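Side-chain contacts in ofchtiv-allosamidin (PDB 6JMB), which is a group IV insect chitinase of glycosyl hydrolase family 18 that probably hydrolyses chitin, caught here with the inhibitor allosamidin in its active-site cleft: residues Pro30-His35 with Gly359-Leu364; Leu121-Glu126 with Lys148-Glu153; Ala307-Ala312 with Thr328-Tyr333. One frame throughout, in Å; residues are numbered along the deposited sequence.

Contact 1: Pro30-His35 with Gly359-Leu364; sequences PFLCTH and GTFPLL
Leu32 and Leu364 carry most of this contact, which is mainly apolar, with no hydrogen bond between the two segments. In Leu364 the CG atom swings opposite the backbone N (chi1 -170°), sending the isobutyl group off the first turn of helix 362-373 and against the backbone of the loop. Its CD2 methyl lies 3.5 Å from Leu32 CB, while CD1 sits 3.5 Å from Leu32 O. That carbonyl is not left to carbon alone, since Asn368, one turn further along the helix, donates to it from ND2. CD2 also reaches the sulfur of Cys33, SG to CD2 being 4.2 Å; this cysteine is disulfide-bonded to Cys8 on strand 5-11. The far end of Leu32 slants past Phe361, the N-cap residue, with CD1 3.9 Å from Phe361 CB. Were Leu364 an alanine, both branches would be missing, and Leu32 CB and the Cys33 sulfur would probably lose their cover from the helix. The contact lays the chain's last helix over the loop that joins the first two parallel strands, 5-11 and 35-43, packing N- and C-terminal parts together beside the TIM barrel, whose strands 5-11 and 341-345 pair directly.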
loop_
_atom_site.group_PDB
_atom_site.type_symbol
_atom_site.label_atom_id
_atom_site.label_comp_id
_atom_site.label_asym_id
_atom_site.label_seq_id
_atom_site.Cartn_x
_atom_site.Cartn_y
_atom_site.Cartn_z
ATOM N N PRO A 30 -8.481 -14.992 6.681
ATOM C CA PRO A 30 -7.208 -15.439 6.101
ATOM C C PRO A 30 -7.348 -16.169 4.777
ATOM O O PRO A 30 -6.322 -16.499 4.171
ATOM C CB PRO A 30 -6.641 -16.363 7.182
ATOM C CG PRO A 30 -7.861 -16.916 7.856
ATOM C CD PRO A 30 -8.893 -15.811 7.834
ATOM N N PHE A 31 -8.566 -16.445 4.315
ATOM C CA PHE A 31 -8.753 -17.071 3.014
ATOM C C PHE A 31 -8.972 -16.067 1.892
ATOM O O PHE A 31 -9.095 -16.473 0.734
ATOM C CB PHE A 31 -9.907 -18.075 3.066
ATOM C CG PHE A 31 -9.545 -19.363 3.743
ATOM C CD1 PHE A 31 -8.768 -20.303 3.088
ATOM C CD2 PHE A 31 -9.976 -19.630 5.032
ATOM C CE1 PHE A 31 -8.430 -21.498 3.703
ATOM C CE2 PHE A 31 -9.635 -20.824 5.655
ATOM C CZ PHE A 31 -8.863 -21.753 4.982
ATOM N N LEU A 32 -9.026 -14.776 2.198
ATOM C CA LEU A 32 -9.156 -13.750 1.177
ATOM C C LEU A 32 -7.817 -13.158 0.775
ATOM O O LEU A 32 -7.777 -12.239 -0.048
ATOM C CB LEU A 32 -10.111 -12.649 1.645
ATOM C CG LEU A 32 -11.582 -13.058 1.745
ATOM C CD1 LEU A 32 -12.431 -11.900 2.264
ATOM C CD2 LEU A 32 -12.091 -13.544 0.393
ATOM N N CYS A 33 -6.726 -13.660 1.345
ATOM C CA CYS A 33 -5.377 -13.238 1.007
ATOM C C CYS A 33 -4.524 -14.478 0.795
ATOM O O CYS A 33 -4.795 -15.535 1.374
ATOM C CB CYS A 33 -4.770 -12.446 2.167
ATOM S SG CYS A 33 -5.844 -11.150 2.805
ATOM N N THR A 34 -3.494 -14.352 -0.042
ATOM C CA THR A 34 -2.448 -15.366 -0.095
ATOM C C THR A 34 -1.244 -14.985 0.747
ATOM O O THR A 34 -0.534 -15.867 1.242
ATOM C CB THR A 34 -1.984 -15.621 -1.535
ATOM O OG1 THR A 34 -1.460 -14.415 -2.097
ATOM C CG2 THR A 34 -3.141 -16.107 -2.388
ATOM N N HIS A 35 -1.022 -13.688 0.925
ATOM C CA HIS A 35 0.060 -13.156 1.733
ATOM C C HIS A 35 -0.533 -12.071 2.611
ATOM O O HIS A 35 -1.272 -11.212 2.120
ATOM C CB HIS A 35 1.152 -12.560 0.841
ATOM C CG HIS A 35 1.805 -13.568 -0.052
ATOM N ND1 HIS A 35 1.144 -14.172 -1.101
ATOM C CD2 HIS A 35 3.052 -14.092 -0.041
ATOM C CE1 HIS A 35 1.958 -15.024 -1.697
ATOM N NE2 HIS A 35 3.122 -14.997 -1.073
ATOM N N GLY A 359 -22.120 -6.994 0.930
ATOM C CA GLY A 359 -21.462 -8.086 1.614
ATOM C C GLY A 359 -20.258 -7.603 2.403
ATOM O O GLY A 359 -19.793 -6.471 2.266
ATOM N N THR A 360 -19.743 -8.483 3.253
ATOM C CA THR A 360 -18.522 -8.146 3.970
ATOM C C THR A 360 -17.333 -8.187 3.015
ATOM O O THR A 360 -17.315 -8.943 2.041
ATOM C CB THR A 360 -18.280 -9.104 5.139
ATOM O OG1 THR A 360 -18.145 -10.443 4.650
ATOM C CG2 THR A 360 -19.425 -9.036 6.148
ATOM N N PHE A 361 -16.331 -7.366 3.308
ATOM C CA PHE A 361 -15.120 -7.280 2.502
ATOM C C PHE A 361 -15.415 -7.150 1.002
ATOM O O PHE A 361 -14.915 -7.936 0.197
ATOM C CB PHE A 361 -14.203 -8.471 2.751
ATOM C CG PHE A 361 -13.540 -8.476 4.106
ATOM C CD1 PHE A 361 -12.493 -7.611 4.384
ATOM C CD2 PHE A 361 -13.948 -9.371 5.088
ATOM C CE1 PHE A 361 -11.875 -7.624 5.623
ATOM C CE2 PHE A 361 -13.328 -9.389 6.331
ATOM C CZ PHE A 361 -12.293 -8.523 6.597
ATOM N N PRO A 362 -16.215 -6.156 0.595
ATOM C CA PRO A 362 -16.564 -6.073 -0.836
ATOM C C PRO A 362 -15.371 -5.798 -1.730
ATOM O O PRO A 362 -15.282 -6.366 -2.825
ATOM C CB PRO A 362 -17.588 -4.931 -0.882
ATOM C CG PRO A 362 -17.266 -4.095 0.330
ATOM C CD PRO A 362 -16.858 -5.088 1.379
ATOM N N LEU A 363 -14.447 -4.936 -1.305
ATOM C CA LEU A 363 -13.290 -4.660 -2.147
ATOM C C LEU A 363 -12.396 -5.883 -2.264
ATOM O O LEU A 363 -11.935 -6.220 -3.362
ATOM C CB LEU A 363 -12.505 -3.477 -1.590
ATOM C CG LEU A 363 -13.271 -2.151 -1.534
ATOM C CD1 LEU A 363 -12.332 -1.039 -1.087
ATOM C CD2 LEU A 363 -13.908 -1.838 -2.888
ATOM N N LEU A 364 -12.148 -6.562 -1.143
ATOM C CA LEU A 364 -11.262 -7.719 -1.148
ATOM C C LEU A 364 -11.891 -8.896 -1.887
ATOM O O LEU A 364 -11.209 -9.594 -2.648
ATOM C CB LEU A 364 -10.892 -8.080 0.289
ATOM C CG LEU A 364 -9.795 -9.124 0.490
ATOM C CD1 LEU A 364 -8.558 -8.824 -0.340
ATOM C CD2 LEU A 364 -9.438 -9.194 1.963
#

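Contact 2: Leu121-Glu126 with Lys148-Glu153; sequences LDVDWE and KELREE. With AMI (allosamizoline), chain C.
Leu121 holds CG opposite its backbone N (chi1 178°), and Leu150 turns CG opposite its carbonyl carbon (chi1 -79°); between them these settings aim the two isobutyl groups at each other across the interface between strand 120-124 and helix 138-154. The side chains cross at about a right angle and meet by methyls, Leu121 CD2 lying 4.0 Å from Leu150 CD2. The second branch of Leu150 serves Val123, with CD1 4.3 Å from Val123 CG2, so one leucine of the helix bridges two residues of the strand. Asp122 and Asp124, between and beyond them, project from the other side of the strand into the barrel. There Asp124 OD2 comes within 2.8 Å of N2 of allosamizoline, and Glu126 OE2, just past the strand, approaches the same N2 to 3.0 Å. Asp122, Asp124 and Glu126 spell the DxDxE signature of family 18. Outside the barrel wall, Ile113 and Ile106 of helix 99-116 pack on Leu121 and Leu150 respectively, and Leu161 of strand 160-165 touches Leu150. Strand 120-124 itself runs parallel between strands 77-83 and 160-165, with helix 138-154 as the crossover connection to the latter.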
loop_
_atom_site.group_PDB
_atom_site.type_symbol
_atom_site.label_atom_id
_atom_site.label_comp_id
_atom_site.label_asym_id
_atom_site.label_seq_id
_atom_site.Cartn_x
_atom_site.Cartn_y
_atom_site.Cartn_z
ATOM N N LEU A 121 10.049 -11.231 5.255
ATOM C CA LEU A 121 10.186 -9.811 5.533
ATOM C C LEU A 121 9.790 -9.012 4.302
ATOM O O LEU A 121 10.193 -9.341 3.181
ATOM C CB LEU A 121 11.648 -9.479 5.870
ATOM C CG LEU A 121 11.975 -8.007 6.135
ATOM C CD1 LEU A 121 11.342 -7.541 7.438
ATOM C CD2 LEU A 121 13.480 -7.777 6.155
ATOM N N ASP A 122 9.010 -7.959 4.518
ATOM C CA ASP A 122 8.715 -6.963 3.499
ATOM C C ASP A 122 9.437 -5.683 3.889
ATOM O O ASP A 122 9.314 -5.223 5.030
ATOM C CB ASP A 122 7.205 -6.714 3.438
ATOM C CG ASP A 122 6.823 -5.702 2.383
ATOM O OD1 ASP A 122 7.249 -5.854 1.216
ATOM O OD2 ASP A 122 6.091 -4.746 2.717
ATOM N N VAL A 123 10.205 -5.118 2.964
ATOM C CA VAL A 123 10.964 -3.900 3.229
ATOM C C VAL A 123 10.239 -2.723 2.590
ATOM O O VAL A 123 10.046 -2.691 1.365
ATOM C CB VAL A 123 12.410 -4.008 2.725
ATOM C CG1 VAL A 123 13.187 -2.755 3.105
ATOM C CG2 VAL A 123 13.082 -5.245 3.309
ATOM N N ASP A 124 9.826 -1.766 3.423
ATOM C CA ASP A 124 9.108 -0.568 3.002
ATOM C C ASP A 124 9.862 0.677 3.469
ATOM O O ASP A 124 9.350 1.473 4.262
ATOM C CB ASP A 124 7.681 -0.610 3.570
ATOM C CG ASP A 124 6.848 0.597 3.190
ATOM O OD1 ASP A 124 7.122 1.230 2.152
ATOM O OD2 ASP A 124 5.901 0.909 3.937
ATOM N N TRP A 125 11.095 0.842 2.999
ATOM C CA TRP A 125 11.880 2.032 3.296
ATOM C C TRP A 125 11.360 3.174 2.431
ATOM O O TRP A 125 11.405 3.091 1.199
ATOM C CB TRP A 125 13.343 1.716 2.982
ATOM C CG TRP A 125 14.343 2.854 2.984
ATOM C CD1 TRP A 125 14.133 4.178 3.282
ATOM C CD2 TRP A 125 15.730 2.729 2.669
ATOM N NE1 TRP A 125 15.317 4.880 3.165
ATOM C CE2 TRP A 125 16.307 4.013 2.783
ATOM C CE3 TRP A 125 16.542 1.653 2.297
ATOM C CZ2 TRP A 125 17.666 4.246 2.541
ATOM C CZ3 TRP A 125 17.890 1.881 2.059
ATOM C CH2 TRP A 125 18.435 3.173 2.172
ATOM N N GLU A 126 10.869 4.238 3.064
ATOM C CA GLU A 126 10.273 5.366 2.343
ATOM C C GLU A 126 11.105 6.628 2.586
ATOM O O GLU A 126 10.843 7.377 3.531
ATOM C CB GLU A 126 8.794 5.536 2.749
ATOM C CG GLU A 126 7.997 4.247 2.518
ATOM C CD GLU A 126 6.495 4.427 2.448
ATOM O OE1 GLU A 126 5.984 5.540 2.687
ATOM O OE2 GLU A 126 5.811 3.431 2.127
ATOM N N LYS A 148 20.345 -7.989 -1.446
ATOM C CA LYS A 148 21.198 -9.129 -1.777
ATOM C C LYS A 148 21.598 -9.898 -0.521
ATOM O O LYS A 148 21.534 -11.133 -0.483
ATOM C CB LYS A 148 22.441 -8.630 -2.513
ATOM C CG LYS A 148 23.454 -9.715 -2.829
ATOM C CD LYS A 148 24.702 -9.112 -3.458
ATOM C CE LYS A 148 25.711 -10.183 -3.831
ATOM N NZ LYS A 148 27.028 -9.592 -4.201
ATOM N N GLU A 149 22.009 -9.174 0.522
ATOM C CA GLU A 149 22.489 -9.821 1.739
ATOM C C GLU A 149 21.348 -10.458 2.525
ATOM O O GLU A 149 21.519 -11.533 3.117
ATOM C CB GLU A 149 23.290 -8.820 2.572
ATOM C CG GLU A 149 24.567 -8.367 1.851
ATOM C CD GLU A 149 25.367 -7.330 2.612
ATOM O OE1 GLU A 149 24.908 -6.888 3.679
ATOM O OE2 GLU A 149 26.463 -6.950 2.135
ATOM N N LEU A 150 20.174 -9.823 2.534
ATOM C CA LEU A 150 19.002 -10.453 3.138
ATOM C C LEU A 150 18.661 -11.756 2.428
ATOM O O LEU A 150 18.413 -12.782 3.073
ATOM C CB LEU A 150 17.806 -9.500 3.092
ATOM C CG LEU A 150 17.767 -8.403 4.157
ATOM C CD1 LEU A 150 16.897 -7.239 3.700
ATOM C CD2 LEU A 150 17.267 -8.941 5.503
ATOM N N ARG A 151 18.658 -11.738 1.094
ATOM C CA ARG A 151 18.340 -12.947 0.343
ATOM C C ARG A 151 19.317 -14.067 0.663
ATOM O O ARG A 151 18.904 -15.213 0.881
ATOM C CB ARG A 151 18.346 -12.646 -1.156
ATOM C CG ARG A 151 18.331 -13.887 -2.045
ATOM C CD ARG A 151 17.116 -14.759 -1.775
ATOM N NE ARG A 151 15.878 -14.032 -2.018
ATOM C CZ ARG A 151 14.662 -14.511 -1.781
ATOM N NH1 ARG A 151 14.509 -15.731 -1.279
ATOM N NH2 ARG A 151 13.597 -13.766 -2.044
ATOM N N GLU A 152 20.614 -13.753 0.705
ATOM C CA GLU A 152 21.617 -14.776 0.981
ATOM C C GLU A 152 21.367 -15.455 2.322
ATOM O O GLU A 152 21.473 -16.683 2.435
ATOM C CB GLU A 152 23.011 -14.157 0.934
ATOM C CG GLU A 152 23.509 -13.938 -0.485
ATOM C CD GLU A 152 24.761 -13.088 -0.551
ATOM O OE1 GLU A 152 25.178 -12.546 0.495
ATOM O OE2 GLU A 152 25.327 -12.965 -1.659
ATOM N N GLU A 153 21.008 -14.680 3.344
ATOM C CA GLU A 153 20.747 -15.284 4.645
ATOM C C GLU A 153 19.398 -15.987 4.677
ATOM O O GLU A 153 19.282 -17.096 5.217
ATOM C CB GLU A 153 20.803 -14.218 5.735
ATOM C CG GLU A 153 20.612 -14.770 7.137
ATOM C CD GLU A 153 21.753 -15.664 7.570
ATOM O OE1 GLU A 153 22.875 -15.498 7.044
ATOM O OE2 GLU A 153 21.529 -16.530 8.442
HETATM C C1 AMI C . 1.716 3.122 2.193
HETATM C C2 AMI C . 2.904 3.054 3.235
HETATM C C3 AMI C . 2.265 3.280 4.513
HETATM C C4 AMI C . 1.045 4.236 4.189
HETATM C C5 AMI C . 0.483 3.571 3.023
HETATM C C6 AMI C . -0.488 4.487 2.192
HETATM C C7 AMI C . 2.601 1.088 2.268
HETATM C C8 AMI C . 4.008 -1.025 2.454
HETATM C C9 AMI C . 1.910 -1.010 0.983
HETATM N N2 AMI C . 3.417 1.858 3.110
HETATM N N7 AMI C . 2.846 -0.314 1.906
HETATM O O3 AMI C . 3.191 3.825 5.452
HETATM O O4 AMI C . 0.034 4.282 5.187
HETATM O O6 AMI C . 0.192 5.681 1.863
HETATM O O7 AMI C . 1.524 1.755 1.764
#

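Contact 3: Ala307-Ala312 with Thr328-Tyr333; sequences AKVPYA and TAKVEY
Val309 and Lys330 cross obliquely, the lysine bringing its ammonium end rather than its alkyl chain to the valine: NZ lies 3.3 Å from Val309 CG1. The lysine chain is extended until its last torsion, where it bends (chi4 69°). The same NZ forms a salt bridge with Asp322 and donates to the carbonyl O of Ala207. A water stands 2.9 Å from Lys330 NZ, accepting from it, and in turn donates to Lys308 O at 2.8 Å, so the buried ammonium group is tied through solvent to the loop leading into strand 309-314. Several oxygens thus share its hydrogens and would help to offset the charge, while Met245 and Val247 of strand 243-256 border the lysine side chain. Lys308 behaves differently. It offers its base to the helix, CB facing Ala329 CB at 4.4 Å, then leads its own ammonium away to the carbonyl O of Asn305. With its backbone in the left-handed region (phi 68°, psi 38°), Lys308 pairs with Val309 opposite Asp304 in a G1 beta bulge, at the turn between antiparallel strands 300-304 and 309-314. In sequence these strands fall between barrel strands 243-256 and 341-345, consistent with the alpha+beta insertion domain of many family 18 chitinases, and the contact would then set that insertion against helix 324-336 of the barrel.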
loop_
_atom_site.group_PDB
_atom_site.type_symbol
_atom_site.label_atom_id
_atom_site.label_comp_id
_atom_site.label_asym_id
_atom_site.label_seq_id
_atom_site.Cartn_x
_atom_site.Cartn_y
_atom_site.Cartn_z
ATOM N N ALA A 307 -10.187 8.313 -16.209
ATOM C CA ALA A 307 -9.337 7.680 -15.207
ATOM C C ALA A 307 -9.914 6.382 -14.657
ATOM O O ALA A 307 -9.180 5.615 -14.020
ATOM C CB ALA A 307 -9.082 8.652 -14.052
ATOM N N LYS A 308 -11.206 6.126 -14.878
ATOM C CA LYS A 308 -11.884 4.894 -14.449
ATOM C C LYS A 308 -12.012 4.800 -12.928
ATOM O O LYS A 308 -11.896 3.719 -12.348
ATOM C CB LYS A 308 -11.261 3.619 -15.036
ATOM C CG LYS A 308 -10.857 3.731 -16.502
ATOM C CD LYS A 308 -12.047 4.036 -17.392
ATOM C CE LYS A 308 -11.589 4.191 -18.831
ATOM N NZ LYS A 308 -12.733 4.513 -19.736
ATOM N N VAL A 309 -12.265 5.934 -12.277
ATOM C CA VAL A 309 -12.412 5.974 -10.818
ATOM C C VAL A 309 -13.523 6.936 -10.453
ATOM O O VAL A 309 -13.814 7.898 -11.176
ATOM C CB VAL A 309 -11.110 6.422 -10.118
ATOM C CG1 VAL A 309 -10.054 5.330 -10.198
ATOM C CG2 VAL A 309 -10.605 7.732 -10.704
ATOM N N PRO A 310 -14.157 6.703 -9.306
ATOM C CA PRO A 310 -15.208 7.606 -8.835
ATOM C C PRO A 310 -14.643 8.726 -7.974
ATOM O O PRO A 310 -13.553 8.642 -7.404
ATOM C CB PRO A 310 -16.061 6.683 -7.957
ATOM C CG PRO A 310 -15.031 5.789 -7.320
ATOM C CD PRO A 310 -14.002 5.536 -8.414
ATOM N N TYR A 311 -15.431 9.787 -7.873
ATOM C CA TYR A 311 -15.162 10.847 -6.918
ATOM C C TYR A 311 -16.501 11.401 -6.462
ATOM O O TYR A 311 -17.532 11.173 -7.100
ATOM C CB TYR A 311 -14.256 11.940 -7.508
ATOM C CG TYR A 311 -14.830 12.647 -8.715
ATOM C CD1 TYR A 311 -14.797 12.062 -9.976
ATOM C CD2 TYR A 311 -15.409 13.905 -8.595
ATOM C CE1 TYR A 311 -15.326 12.709 -11.083
ATOM C CE2 TYR A 311 -15.937 14.556 -9.696
ATOM C CZ TYR A 311 -15.894 13.956 -10.929
ATOM O OH TYR A 311 -16.424 14.613 -12.025
ATOM N N ALA A 312 -16.485 12.123 -5.348
ATOM C CA ALA A 312 -17.719 12.608 -4.756
ATOM C C ALA A 312 -17.510 14.013 -4.225
ATOM O O ALA A 312 -16.412 14.374 -3.795
ATOM C CB ALA A 312 -18.200 11.685 -3.631
ATOM N N THR A 328 -12.707 -3.375 -9.851
ATOM C CA THR A 328 -12.832 -4.325 -10.956
ATOM C C THR A 328 -11.985 -3.888 -12.149
ATOM O O THR A 328 -11.248 -4.692 -12.735
ATOM C CB THR A 328 -14.305 -4.477 -11.353
ATOM O OG1 THR A 328 -15.032 -5.031 -10.245
ATOM C CG2 THR A 328 -14.448 -5.425 -12.552
ATOM N N ALA A 329 -12.064 -2.605 -12.510
ATOM C CA ALA A 329 -11.259 -2.097 -13.616
ATOM C C ALA A 329 -9.769 -2.255 -13.338
ATOM O O ALA A 329 -8.994 -2.589 -14.242
ATOM C CB ALA A 329 -11.613 -0.632 -13.906
ATOM N N LYS A 330 -9.351 -2.020 -12.096
ATOM C CA LYS A 330 -7.941 -2.156 -11.747
ATOM C C LYS A 330 -7.470 -3.600 -11.889
ATOM O O LYS A 330 -6.384 -3.853 -12.422
ATOM C CB LYS A 330 -7.717 -1.655 -10.319
ATOM C CG LYS A 330 -7.584 -0.129 -10.216
ATOM C CD LYS A 330 -7.687 0.365 -8.774
ATOM C CE LYS A 330 -7.300 1.838 -8.640
ATOM N NZ LYS A 330 -8.298 2.752 -9.283
ATOM N N VAL A 331 -8.268 -4.561 -11.418
ATOM C CA VAL A 331 -7.827 -5.950 -11.485
ATOM C C VAL A 331 -7.873 -6.458 -12.921
ATOM O O VAL A 331 -7.018 -7.250 -13.341
ATOM C CB VAL A 331 -8.622 -6.830 -10.503
ATOM C CG1 VAL A 331 -8.096 -8.261 -10.528
ATOM C CG2 VAL A 331 -8.517 -6.262 -9.095
ATOM N N GLU A 332 -8.849 -5.992 -13.705
ATOM C CA GLU A 332 -8.875 -6.338 -15.124
ATOM C C GLU A 332 -7.635 -5.819 -15.840
ATOM O O GLU A 332 -7.061 -6.513 -16.692
ATOM C CB GLU A 332 -10.166 -5.823 -15.770
ATOM C CG GLU A 332 -11.378 -6.655 -15.358
ATOM C CD GLU A 332 -12.704 -6.072 -15.796
ATOM O OE1 GLU A 332 -12.745 -4.890 -16.203
ATOM O OE2 GLU A 332 -13.714 -6.803 -15.721
ATOM N N TYR A 333 -7.194 -4.609 -15.494
ATOM C CA TYR A 333 -5.949 -4.078 -16.037
ATOM C C TYR A 333 -4.770 -4.976 -15.676
ATOM O O TYR A 333 -3.943 -5.317 -16.534
ATOM C CB TYR A 333 -5.736 -2.647 -15.527
ATOM C CG TYR A 333 -4.420 -2.049 -15.965
ATOM C CD1 TYR A 333 -3.270 -2.225 -15.207
ATOM C CD2 TYR A 333 -4.322 -1.330 -17.145
ATOM C CE1 TYR A 333 -2.058 -1.702 -15.611
ATOM C CE2 TYR A 333 -3.108 -0.796 -17.558
ATOM C CZ TYR A 333 -1.981 -0.989 -16.780
ATOM O OH TYR A 333 -0.766 -0.480 -17.177
HETATM O O HOH W 1 -9.885 1.927 -11.570
#

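In the fold
The contacts sit at three separate places round one TIM barrel. Contacts 2 and 3 lie on opposite sides of the chain's centre, their centres 32 Å apart, while contact 1 is 26 Å from contact 2 and 18 Å from contact 3, centre to centre. Along the chain, contact 1 closes a long loop that holds both others, contact 2 finishing before contact 3 begins. Helix 362-373 links two of them: it begins in contact 1, and further along its Thr366 and Val370 touch the helix of contact 3. Only contact 2 supplies pocket residues, from its strand end; contacts 1 and 3 join outer parts of the fold, the side chains of Cys33 and Lys330 lying about 13 Å from allosamizoline.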